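Local coordinates for protein SusD homolog (Bacteroides thetaiotaomicron, PDB 3SGH) that probably binds glycans at the cell surface as a SusD-like outer-membrane lipoprotein, helping to deliver them to a partner transporter for uptake, at residues Ser18-Tyr28 and Asp169-Tyr177; Ser227-Asn238 and Asp309-Tyr318. One frame throughout, in Å; residues are numbered along the deposited sequence. Where two conformers were deposited one is given.

Contact 1: Ser18-Tyr28 and Asp169-Tyr177; sequences SNLLSTMFNVY and DLAVVDQFY
Phe25, Tyr28 and Phe176 form an aromatic cluster where the N-terminal helical segment Ser18-Tyr28 meets the loop that follows the short helix 168-171 in this alpha-helical SusD-like fold. Phe176 is the middle ring. Its edge points at one face of Phe25 in a T-shaped pair with the planes at 86°, Phe176 CE2 coming within 3.6 Å of Phe25 CD2, while the edge of Tyr28 points at a face of Phe176, Tyr28 CD2 lying 3.7 Å from Phe176 CZ. The cluster is buried, with the Tyr28 hydroxyl bonded to Thr108 of helix 100-120. Phe25 holds its CG beside its own backbone N (chi1 -75°), which turns the ring across to the loop, where the Val173 carbonyl oxygen meets its edge. Toward Ser18 the packing thins to aliphatic contacts: Leu21 CD1 touches Leu170 CD1 at 4.0 Å, and both Val173 methyls lie against the Ser18 carbonyl oxygen. No direct hydrogen bond joins the segments; waters bridge them along the outer side, from Ser18 to Gln175. One spans Ser18 OG and the Asp169 carbonyl, a second links Ser22 OG to Val173 O. The third accepts from Gln175 NE2, which also bonds Asp229 OD1, and donates to Ser22 O, 2.6 Å away.

Contact 2: Ser227-Asn238 and Asp309-Tyr318; sequences SYDTTNGGINEN and DKTLPQPVMY
Ser227 and Met317 form the hydrogen-bonded pair of a two-stranded antiparallel sheet with a classic beta bulge, since Val316 and Met317 both face Ser227. The Ser227 carbonyl oxygen takes two N-H groups, Val316 N at 2.8 Å and Met317 N at 3.2 Å, the latter on a lone pair in the carbonyl plane; Ser227 N returns a bond to Met317 O. Further along, Asp229 N gives a nearly straight bond to Gln314 O (170° at the hydrogen). Beyond the strands side-chain amides take over. Asn232 bridges both sides of Pro313: its OD1 accepts from Gln314 N and its ND2 donates to Leu312 O at 3.0 Å. Asn238 ND2 reaches the same oxygen from the opposite face of the carbonyl, also at 3.0 Å, so two amides grip it. With CG between its backbone N and carbonyl carbon (chi1 69°), Asn238 also caps helix 239-245 through OD1 to Ala241 N, while its own N bonds Lys310 O. The edge of Tyr318 points at the face of Tyr228 in an offset edge-to-face pair, planes at 74°, and the Tyr228 hydroxyl bonds Glu354. At the outer end, Glu237 OE1 and Lys310 NZ stand 4.1 Å apart, beyond a salt bridge. Two asparagines thus extend the pairing past a proline, which has no N-H to offer, and probably fix the long turn in place.

Contacts 1 and 2 adjoin, their centres about 13 Å apart. Both are partly buried, and each runs from an interior end to a more exposed one. The segment Asp169-Tyr177 of contact 1 lies against the strand 227-229 side of contact 2: Gln175 probably bonds Thr230 OG1 through its O and Asp229 OD1 through its NE2, and Phe176 CD1 packs on Tyr228 O. Helix 26-29 is shared too, since Tyr28 and Ala29 touch Val316, while Phe187 of helix 181-198 meets Tyr28, Ser227 and Val316. The chemistry differs. Contact 1 holds helical turns to a helix end and the loop after it by rings and water, whereas contact 2 joins strands and turns by direct hydrogen bonds.

Contact 1: Ser18-Tyr28 and Asp169-Tyr177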
loop_
_atom_site.group_PDB
_atom_site.type_symbol
_atom_site.label_atom_id
_atom_site.label_comp_id
_atom_site.label_asym_id
_atom_site.label_seq_id
_atom_site.Cartn_x
_atom_site.Cartn_y
_atom_site.Cartn_z
ATOM N N SER A 18 -27.168 -2.278 -2.592
ATOM C CA SER A 18 -26.255 -1.205 -2.158
ATOM C C SER A 18 -25.765 -1.395 -0.701
ATOM O O SER A 18 -24.650 -1.019 -0.351
ATOM C CB SER A 18 -26.917 0.167 -2.291
ATOM O OG SER A 18 -27.959 0.295 -1.340
ATOM N N ASN A 19 -26.599 -1.983 0.149
ATOM C CA ASN A 19 -26.196 -2.236 1.520
ATOM C C ASN A 19 -25.099 -3.312 1.655
ATOM O O ASN A 19 -24.301 -3.263 2.596
ATOM C CB ASN A 19 -27.407 -2.587 2.393
ATOM C CG ASN A 19 -28.415 -1.421 2.532
ATOM O OD1 ASN A 19 -28.451 -0.458 1.721
ATOM N ND2 ASN A 19 -29.260 -1.524 3.541
ATOM N N LEU A 20 -25.012 -4.249 0.699
ATOM C CA LEU A 20 -23.929 -5.246 0.741
ATOM C C LEU A 20 -22.574 -4.599 0.392
ATOM O O LEU A 20 -21.538 -5.126 0.764
ATOM C CB LEU A 20 -24.202 -6.405 -0.210
ATOM C CG LEU A 20 -25.473 -7.205 0.147
ATOM C CD1 LEU A 20 -26.030 -7.822 -1.119
ATOM C CD2 LEU A 20 -25.135 -8.201 1.254
ATOM N N LEU A 21 -22.589 -3.456 -0.309
ATOM C CA LEU A 21 -21.340 -2.750 -0.613
ATOM C C LEU A 21 -20.671 -2.290 0.658
ATOM O O LEU A 21 -19.457 -2.262 0.715
ATOM C CB LEU A 21 -21.584 -1.516 -1.477
ATOM C CG LEU A 21 -21.901 -1.632 -2.943
ATOM C CD1 LEU A 21 -22.079 -0.186 -3.419
ATOM C CD2 LEU A 21 -20.796 -2.356 -3.726
ATOM N N SER A 22 -21.439 -1.941 1.687
ATOM C CA SER A 22 -20.821 -1.337 2.885
ATOM C C SER A 22 -19.777 -2.230 3.522
ATOM O O SER A 22 -18.727 -1.740 3.957
ATOM C CB SER A 22 -21.877 -0.953 3.948
ATOM O OG SER A 22 -22.737 0.035 3.387
ATOM N N THR A 23 -20.024 -3.527 3.637
ATOM C CA THR A 23 -19.023 -4.438 4.181
ATOM C C THR A 23 -17.815 -4.525 3.268
ATOM O O THR A 23 -16.683 -4.512 3.725
ATOM C CB THR A 23 -19.543 -5.860 4.296
ATOM O OG1 THR A 23 -20.941 -5.828 4.614
ATOM C CG2 THR A 23 -18.742 -6.620 5.341
HETATM N N MSE A 24 -18.088 -4.631 1.965
HETATM C CA MSE A 24 -17.017 -4.799 0.970
HETATM C C MSE A 24 -16.059 -3.622 1.049
HETATM O O MSE A 24 -14.835 -3.773 0.900
HETATM C CB MSE A 24 -17.564 -4.917 -0.465
HETATM C CG MSE A 24 -18.516 -6.071 -0.675
HETATM SE SE MSE A 24 -19.155 -6.131 -2.475
HETATM C CE MSE A 24 -17.506 -6.679 -3.253
ATOM N N PHE A 25 -16.620 -2.442 1.321
ATOM C CA PHE A 25 -15.836 -1.224 1.331
ATOM C C PHE A 25 -14.736 -1.202 2.396
ATOM O O PHE A 25 -13.822 -0.340 2.343
ATOM C CB PHE A 25 -16.711 -0.004 1.598
ATOM C CG PHE A 25 -17.579 0.478 0.445
ATOM C CD1 PHE A 25 -17.379 0.131 -0.884
ATOM C CD2 PHE A 25 -18.584 1.375 0.737
ATOM C CE1 PHE A 25 -18.187 0.670 -1.887
ATOM C CE2 PHE A 25 -19.401 1.903 -0.263
ATOM C CZ PHE A 25 -19.223 1.545 -1.540
ATOM N N ASN A 26 -14.814 -2.093 3.389
ATOM C CA ASN A 26 -13.724 -2.159 4.376
ATOM C C ASN A 26 -12.351 -2.509 3.767
ATOM O O ASN A 26 -11.333 -2.226 4.378
ATOM C CB ASN A 26 -14.072 -3.149 5.459
ATOM C CG ASN A 26 -15.112 -2.577 6.416
ATOM O OD1 ASN A 26 -14.772 -1.729 7.246
ATOM N ND2 ASN A 26 -16.375 -2.951 6.231
ATOM N N VAL A 27 -12.299 -3.075 2.558
ATOM C CA VAL A 27 -10.993 -3.302 1.941
ATOM C C VAL A 27 -10.215 -2.039 1.589
ATOM O O VAL A 27 -9.009 -2.111 1.424
ATOM C CB VAL A 27 -11.024 -4.204 0.706
ATOM C CG1 VAL A 27 -11.647 -5.595 1.063
ATOM C CG2 VAL A 27 -11.725 -3.521 -0.493
ATOM N N TYR A 28 -10.878 -0.899 1.442
ATOM C CA TYR A 28 -10.185 0.292 0.967
ATOM C C TYR A 28 -9.199 0.844 1.983
ATOM O O TYR A 28 -8.092 1.211 1.631
ATOM C CB TYR A 28 -11.188 1.362 0.594
ATOM C CG TYR A 28 -11.947 1.074 -0.684
ATOM C CD1 TYR A 28 -11.275 0.931 -1.886
ATOM C CD2 TYR A 28 -13.330 1.037 -0.727
ATOM C CE1 TYR A 28 -11.929 0.686 -3.096
ATOM C CE2 TYR A 28 -13.990 0.785 -1.941
ATOM C CZ TYR A 28 -13.280 0.616 -3.124
ATOM O OH TYR A 28 -13.894 0.374 -4.345
ATOM N N ASP A 169 -28.637 6.216 -5.623
ATOM C CA ASP A 169 -28.522 4.866 -4.983
ATOM C C ASP A 169 -27.205 4.725 -4.208
ATOM O O ASP A 169 -27.142 4.263 -3.060
ATOM C CB ASP A 169 -28.479 3.764 -6.056
ATOM C CG ASP A 169 -29.792 3.601 -6.785
ATOM O OD1 ASP A 169 -30.813 4.079 -6.262
ATOM O OD2 ASP A 169 -29.783 2.988 -7.891
ATOM N N LEU A 170 -26.143 5.152 -4.866
ATOM C CA LEU A 170 -24.808 5.016 -4.326
ATOM C C LEU A 170 -24.625 6.009 -3.145
ATOM O O LEU A 170 -23.970 5.682 -2.158
ATOM C CB LEU A 170 -23.802 5.214 -5.443
ATOM C CG LEU A 170 -22.335 5.070 -4.988
ATOM C CD1 LEU A 170 -22.059 3.715 -4.325
ATOM C CD2 LEU A 170 -21.429 5.311 -6.151
ATOM N N ALA A 171 -25.255 7.190 -3.215
ATOM C CA ALA A 171 -25.099 8.228 -2.150
ATOM C C ALA A 171 -25.467 7.739 -0.719
ATOM O O ALA A 171 -24.865 8.130 0.288
ATOM C CB ALA A 171 -25.893 9.484 -2.506
ATOM N N VAL A 172 -26.450 6.878 -0.651
ATOM C CA VAL A 172 -26.985 6.386 0.622
ATOM C C VAL A 172 -25.920 5.684 1.449
ATOM O O VAL A 172 -25.990 5.724 2.686
ATOM C CB VAL A 172 -28.173 5.416 0.402
ATOM C CG1 VAL A 172 -28.684 4.865 1.758
ATOM C CG2 VAL A 172 -29.308 6.111 -0.305
ATOM N N VAL A 173 -24.941 5.049 0.789
ATOM C CA VAL A 173 -23.972 4.201 1.480
ATOM C C VAL A 173 -22.481 4.606 1.290
ATOM O O VAL A 173 -21.573 4.037 1.932
ATOM C CB VAL A 173 -24.097 2.720 1.032
ATOM C CG1 VAL A 173 -25.520 2.187 1.352
ATOM C CG2 VAL A 173 -23.711 2.542 -0.396
ATOM N N ASP A 174 -22.253 5.590 0.442
ATOM C CA ASP A 174 -20.901 5.941 -0.000
ATOM C C ASP A 174 -20.287 7.032 0.869
ATOM O O ASP A 174 -20.433 8.214 0.568
ATOM C CB ASP A 174 -20.962 6.394 -1.445
ATOM C CG ASP A 174 -19.618 6.841 -2.006
ATOM O OD1 ASP A 174 -18.532 6.566 -1.388
ATOM O OD2 ASP A 174 -19.657 7.453 -3.121
ATOM N N GLN A 175 -19.498 6.628 1.870
ATOM C CA GLN A 175 -18.764 7.567 2.711
ATOM C C GLN A 175 -17.512 8.168 2.074
ATOM O O GLN A 175 -16.899 9.080 2.640
ATOM C CB GLN A 175 -18.376 6.906 4.037
ATOM C CG GLN A 175 -17.318 5.790 3.984
ATOM C CD GLN A 175 -17.878 4.391 3.878
ATOM O OE1 GLN A 175 -18.936 4.169 3.264
ATOM N NE2 GLN A 175 -17.155 3.420 4.455
ATOM N N PHE A 176 -17.110 7.634 0.926
ATOM C CA PHE A 176 -15.892 8.105 0.238
ATOM C C PHE A 176 -16.175 9.348 -0.598
ATOM O O PHE A 176 -15.519 10.399 -0.419
ATOM C CB PHE A 176 -15.333 6.959 -0.619
ATOM C CG PHE A 176 -15.053 5.720 0.192
ATOM C CD1 PHE A 176 -13.832 5.560 0.857
ATOM C CD2 PHE A 176 -16.027 4.767 0.360
ATOM C CE1 PHE A 176 -13.595 4.445 1.635
ATOM C CE2 PHE A 176 -15.801 3.654 1.156
ATOM C CZ PHE A 176 -14.583 3.480 1.782
ATOM N N TYR A 177 -17.176 9.238 -1.460
ATOM C CA TYR A 177 -17.525 10.308 -2.398
ATOM C C TYR A 177 -19.007 10.661 -2.487
ATOM O O TYR A 177 -19.412 11.396 -3.391
ATOM C CB TYR A 177 -17.043 9.885 -3.757
ATOM C CG TYR A 177 -15.537 9.703 -3.915
ATOM C CD1 TYR A 177 -14.638 10.714 -3.560
ATOM C CD2 TYR A 177 -15.025 8.566 -4.524
ATOM C CE1 TYR A 177 -13.262 10.573 -3.772
ATOM C CE2 TYR A 177 -13.627 8.420 -4.741
ATOM C CZ TYR A 177 -12.764 9.431 -4.380
ATOM O OH TYR A 177 -11.427 9.263 -4.632
HETATM O O HOH W 1 -29.128 2.734 -2.321
HETATM O O HOH W 2 -17.981 0.506 5.084
HETATM O O HOH W 3 -21.144 2.237 3.950
#

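Contact 2: Ser227-Asn238 and Asp309-Tyr318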
loop_
_atom_site.group_PDB
_atom_site.type_symbol
_atom_site.label_atom_id
_atom_site.label_comp_id
_atom_site.label_asym_id
_atom_site.label_seq_id
_atom_site.Cartn_x
_atom_site.Cartn_y
_atom_site.Cartn_z
ATOM N N SER A 227 -9.328 9.914 -1.825
ATOM C CA SER A 227 -10.302 9.065 -1.153
ATOM C C SER A 227 -9.906 8.774 0.277
ATOM O O SER A 227 -8.775 8.261 0.534
ATOM C CB SER A 227 -10.424 7.718 -1.879
ATOM O OG SER A 227 -11.331 6.880 -1.188
ATOM N N TYR A 228 -10.855 9.053 1.170
ATOM C CA TYR A 228 -10.776 8.704 2.606
ATOM C C TYR A 228 -12.047 7.954 3.085
ATOM O O TYR A 228 -13.140 8.202 2.585
ATOM C CB TYR A 228 -10.687 9.938 3.436
ATOM C CG TYR A 228 -9.427 10.759 3.311
ATOM C CD1 TYR A 228 -9.307 11.700 2.302
ATOM C CD2 TYR A 228 -8.414 10.663 4.248
ATOM C CE1 TYR A 228 -8.154 12.484 2.178
ATOM C CE2 TYR A 228 -7.292 11.494 4.180
ATOM C CZ TYR A 228 -7.171 12.391 3.131
ATOM O OH TYR A 228 -6.066 13.201 3.021
ATOM N N ASP A 229 -11.892 7.051 4.047
ATOM C CA ASP A 229 -13.048 6.342 4.615
ATOM C C ASP A 229 -13.587 7.285 5.687
ATOM O O ASP A 229 -13.179 7.244 6.838
ATOM C CB ASP A 229 -12.636 4.968 5.166
ATOM C CG ASP A 229 -13.830 4.097 5.556
ATOM O OD1 ASP A 229 -14.918 4.674 5.854
ATOM O OD2 ASP A 229 -13.652 2.874 5.598
ATOM N N THR A 230 -14.452 8.193 5.275
ATOM C CA THR A 230 -14.767 9.341 6.115
ATOM C C THR A 230 -15.465 8.987 7.424
ATOM O O THR A 230 -15.408 9.790 8.389
ATOM C CB THR A 230 -15.612 10.416 5.384
ATOM O OG1 THR A 230 -16.909 9.903 5.112
ATOM C CG2 THR A 230 -14.901 10.917 4.067
ATOM N N THR A 231 -16.165 7.856 7.442
ATOM C CA THR A 231 -16.851 7.385 8.663
ATOM C C THR A 231 -16.064 6.298 9.390
ATOM O O THR A 231 -16.556 5.710 10.344
ATOM C CB THR A 231 -18.197 6.846 8.288
ATOM O OG1 THR A 231 -18.029 5.778 7.363
ATOM C CG2 THR A 231 -19.092 7.972 7.648
ATOM N N ASN A 232 -14.860 5.995 8.886
ATOM C CA ASN A 232 -14.096 4.851 9.341
ATOM C C ASN A 232 -15.003 3.599 9.445
ATOM O O ASN A 232 -15.082 2.934 10.481
ATOM C CB ASN A 232 -13.441 5.184 10.648
ATOM C CG ASN A 232 -12.237 6.057 10.463
ATOM O OD1 ASN A 232 -11.351 5.731 9.644
ATOM N ND2 ASN A 232 -12.164 7.161 11.226
ATOM N N GLY A 233 -15.688 3.309 8.349
ATOM C CA GLY A 233 -16.431 2.050 8.227
ATOM C C GLY A 233 -17.665 2.027 9.119
ATOM O O GLY A 233 -18.135 0.965 9.517
ATOM N N GLY A 234 -18.188 3.216 9.412
ATOM C CA GLY A 234 -19.310 3.383 10.324
ATOM C C GLY A 234 -18.932 3.297 11.795
ATOM O O GLY A 234 -19.808 3.451 12.686
ATOM N N ILE A 235 -17.653 3.091 12.084
ATOM C CA ILE A 235 -17.169 2.990 13.465
ATOM C C ILE A 235 -16.923 4.401 14.041
ATOM O O ILE A 235 -16.985 4.614 15.251
ATOM C CB ILE A 235 -15.875 2.140 13.530
ATOM C CG1 ILE A 235 -16.096 0.752 12.908
ATOM C CG2 ILE A 235 -15.358 2.058 14.961
ATOM C CD1 ILE A 235 -14.776 0.030 12.574
ATOM N N ASN A 236 -16.692 5.358 13.144
ATOM C CA ASN A 236 -16.461 6.779 13.479
ATOM C C ASN A 236 -15.274 7.033 14.412
ATOM O O ASN A 236 -15.164 8.080 15.081
ATOM C CB ASN A 236 -17.766 7.422 13.933
ATOM C CG ASN A 236 -18.739 7.590 12.750
ATOM O OD1 ASN A 236 -18.546 8.457 11.866
ATOM N ND2 ASN A 236 -19.746 6.752 12.716
ATOM N N GLU A 237 -14.397 6.053 14.448
ATOM C CA GLU A 237 -13.088 6.183 15.070
ATOM C C GLU A 237 -12.126 5.252 14.365
ATOM O O GLU A 237 -12.507 4.143 13.948
ATOM C CB GLU A 237 -13.139 5.957 16.581
ATOM C CG GLU A 237 -13.575 4.627 17.024
ATOM C CD GLU A 237 -13.629 4.508 18.560
ATOM O OE1 GLU A 237 -14.566 5.075 19.182
ATOM O OE2 GLU A 237 -12.731 3.844 19.129
ATOM N N ASN A 238 -10.873 5.691 14.209
ATOM C CA ASN A 238 -9.981 4.944 13.361
ATOM C C ASN A 238 -9.252 3.837 14.129
ATOM O O ASN A 238 -9.082 3.901 15.348
ATOM C CB ASN A 238 -9.047 5.848 12.538
ATOM C CG ASN A 238 -7.999 6.567 13.383
ATOM O OD1 ASN A 238 -7.136 5.906 13.942
ATOM N ND2 ASN A 238 -8.012 7.931 13.393
ATOM N N ASP A 309 -5.855 11.509 17.006
ATOM C CA ASP A 309 -7.231 11.986 16.986
ATOM C C ASP A 309 -8.030 10.879 16.340
ATOM O O ASP A 309 -8.011 10.740 15.126
ATOM C CB ASP A 309 -7.311 13.259 16.129
ATOM C CG ASP A 309 -8.723 13.807 15.963
ATOM O OD1 ASP A 309 -9.723 13.203 16.408
ATOM O OD2 ASP A 309 -8.805 14.896 15.362
ATOM N N LYS A 310 -8.774 10.166 17.165
ATOM C CA LYS A 310 -9.491 8.995 16.708
ATOM C C LYS A 310 -10.554 9.289 15.654
ATOM O O LYS A 310 -10.939 8.378 14.947
ATOM C CB LYS A 310 -10.085 8.209 17.887
ATOM C CG LYS A 310 -11.250 8.884 18.569
ATOM C CD LYS A 310 -11.595 8.214 19.898
ATOM C CE LYS A 310 -12.796 8.881 20.517
ATOM N NZ LYS A 310 -13.290 8.052 21.649
ATOM N N THR A 311 -11.046 10.525 15.574
ATOM C CA THR A 311 -12.039 10.896 14.560
ATOM C C THR A 311 -11.455 11.046 13.141
ATOM O O THR A 311 -12.224 11.089 12.183
ATOM C CB THR A 311 -12.779 12.197 14.938
ATOM O OG1 THR A 311 -11.874 13.309 14.785
ATOM C CG2 THR A 311 -13.372 12.118 16.397
ATOM N N LEU A 312 -10.121 11.143 13.005
ATOM C CA LEU A 312 -9.528 11.309 11.701
ATOM C C LEU A 312 -9.837 10.101 10.797
ATOM O O LEU A 312 -9.798 8.953 11.246
ATOM C CB LEU A 312 -8.024 11.547 11.776
ATOM C CG LEU A 312 -7.555 12.907 12.349
ATOM C CD1 LEU A 312 -6.083 12.770 12.657
ATOM C CD2 LEU A 312 -7.874 14.015 11.349
ATOM N N PRO A 313 -10.209 10.366 9.530
ATOM C CA PRO A 313 -10.588 9.288 8.607
ATOM C C PRO A 313 -9.358 8.578 8.043
ATOM O O PRO A 313 -8.392 9.243 7.618
ATOM C CB PRO A 313 -11.343 10.038 7.486
ATOM C CG PRO A 313 -10.701 11.403 7.431
ATOM C CD PRO A 313 -10.394 11.701 8.936
ATOM N N GLN A 314 -9.390 7.251 7.986
ATOM C CA GLN A 314 -8.305 6.525 7.346
ATOM C C GLN A 314 -8.283 6.778 5.840
ATOM O O GLN A 314 -9.336 6.761 5.189
ATOM C CB GLN A 314 -8.352 5.033 7.681
ATOM C CG GLN A 314 -7.984 4.824 9.166
ATOM C CD GLN A 314 -7.834 3.383 9.599
ATOM O OE1 GLN A 314 -7.914 3.114 10.800
ATOM N NE2 GLN A 314 -7.576 2.456 8.651
ATOM N N PRO A 315 -7.087 7.034 5.277
ATOM C CA PRO A 315 -6.906 7.292 3.842
ATOM C C PRO A 315 -6.948 6.039 2.981
ATOM O O PRO A 315 -6.614 4.935 3.451
ATOM C CB PRO A 315 -5.515 7.896 3.753
ATOM C CG PRO A 315 -4.806 7.368 4.905
ATOM C CD PRO A 315 -5.809 7.201 6.015
ATOM N N VAL A 316 -7.387 6.199 1.737
ATOM C CA VAL A 316 -7.400 5.122 0.766
ATOM C C VAL A 316 -6.390 5.441 -0.355
ATOM O O VAL A 316 -5.464 4.671 -0.594
ATOM C CB VAL A 316 -8.768 4.864 0.179
ATOM C CG1 VAL A 316 -8.673 3.679 -0.854
ATOM C CG2 VAL A 316 -9.824 4.595 1.305
HETATM N N MSE A 317 -6.540 6.581 -1.023
HETATM C CA MSE A 317 -5.681 6.879 -2.137
HETATM C C MSE A 317 -5.625 8.366 -2.345
HETATM O O MSE A 317 -6.680 9.022 -2.375
HETATM C CB MSE A 317 -6.236 6.192 -3.385
HETATM C CG MSE A 317 -5.403 6.445 -4.635
HETATM SE SE MSE A 317 -6.340 5.694 -6.235
HETATM C CE MSE A 317 -5.962 3.945 -5.807
ATOM N N TYR A 318 -4.425 8.900 -2.503
ATOM C CA TYR A 318 -4.215 10.332 -2.605
ATOM C C TYR A 318 -3.987 10.796 -4.021
ATOM O O TYR A 318 -3.382 10.090 -4.829
ATOM C CB TYR A 318 -2.982 10.734 -1.810
ATOM C CG TYR A 318 -3.006 10.503 -0.315
ATOM C CD1 TYR A 318 -3.896 11.153 0.505
ATOM C CD2 TYR A 318 -2.148 9.618 0.265
ATOM C CE1 TYR A 318 -3.895 10.981 1.866
ATOM C CE2 TYR A 318 -2.126 9.463 1.657
ATOM C CZ TYR A 318 -2.978 10.155 2.448
ATOM O OH TYR A 318 -2.913 9.956 3.828
HETATM O O HOH W 4 -14.649 9.267 11.685
HETATM O O HOH W 5 -13.352 5.642 21.706
#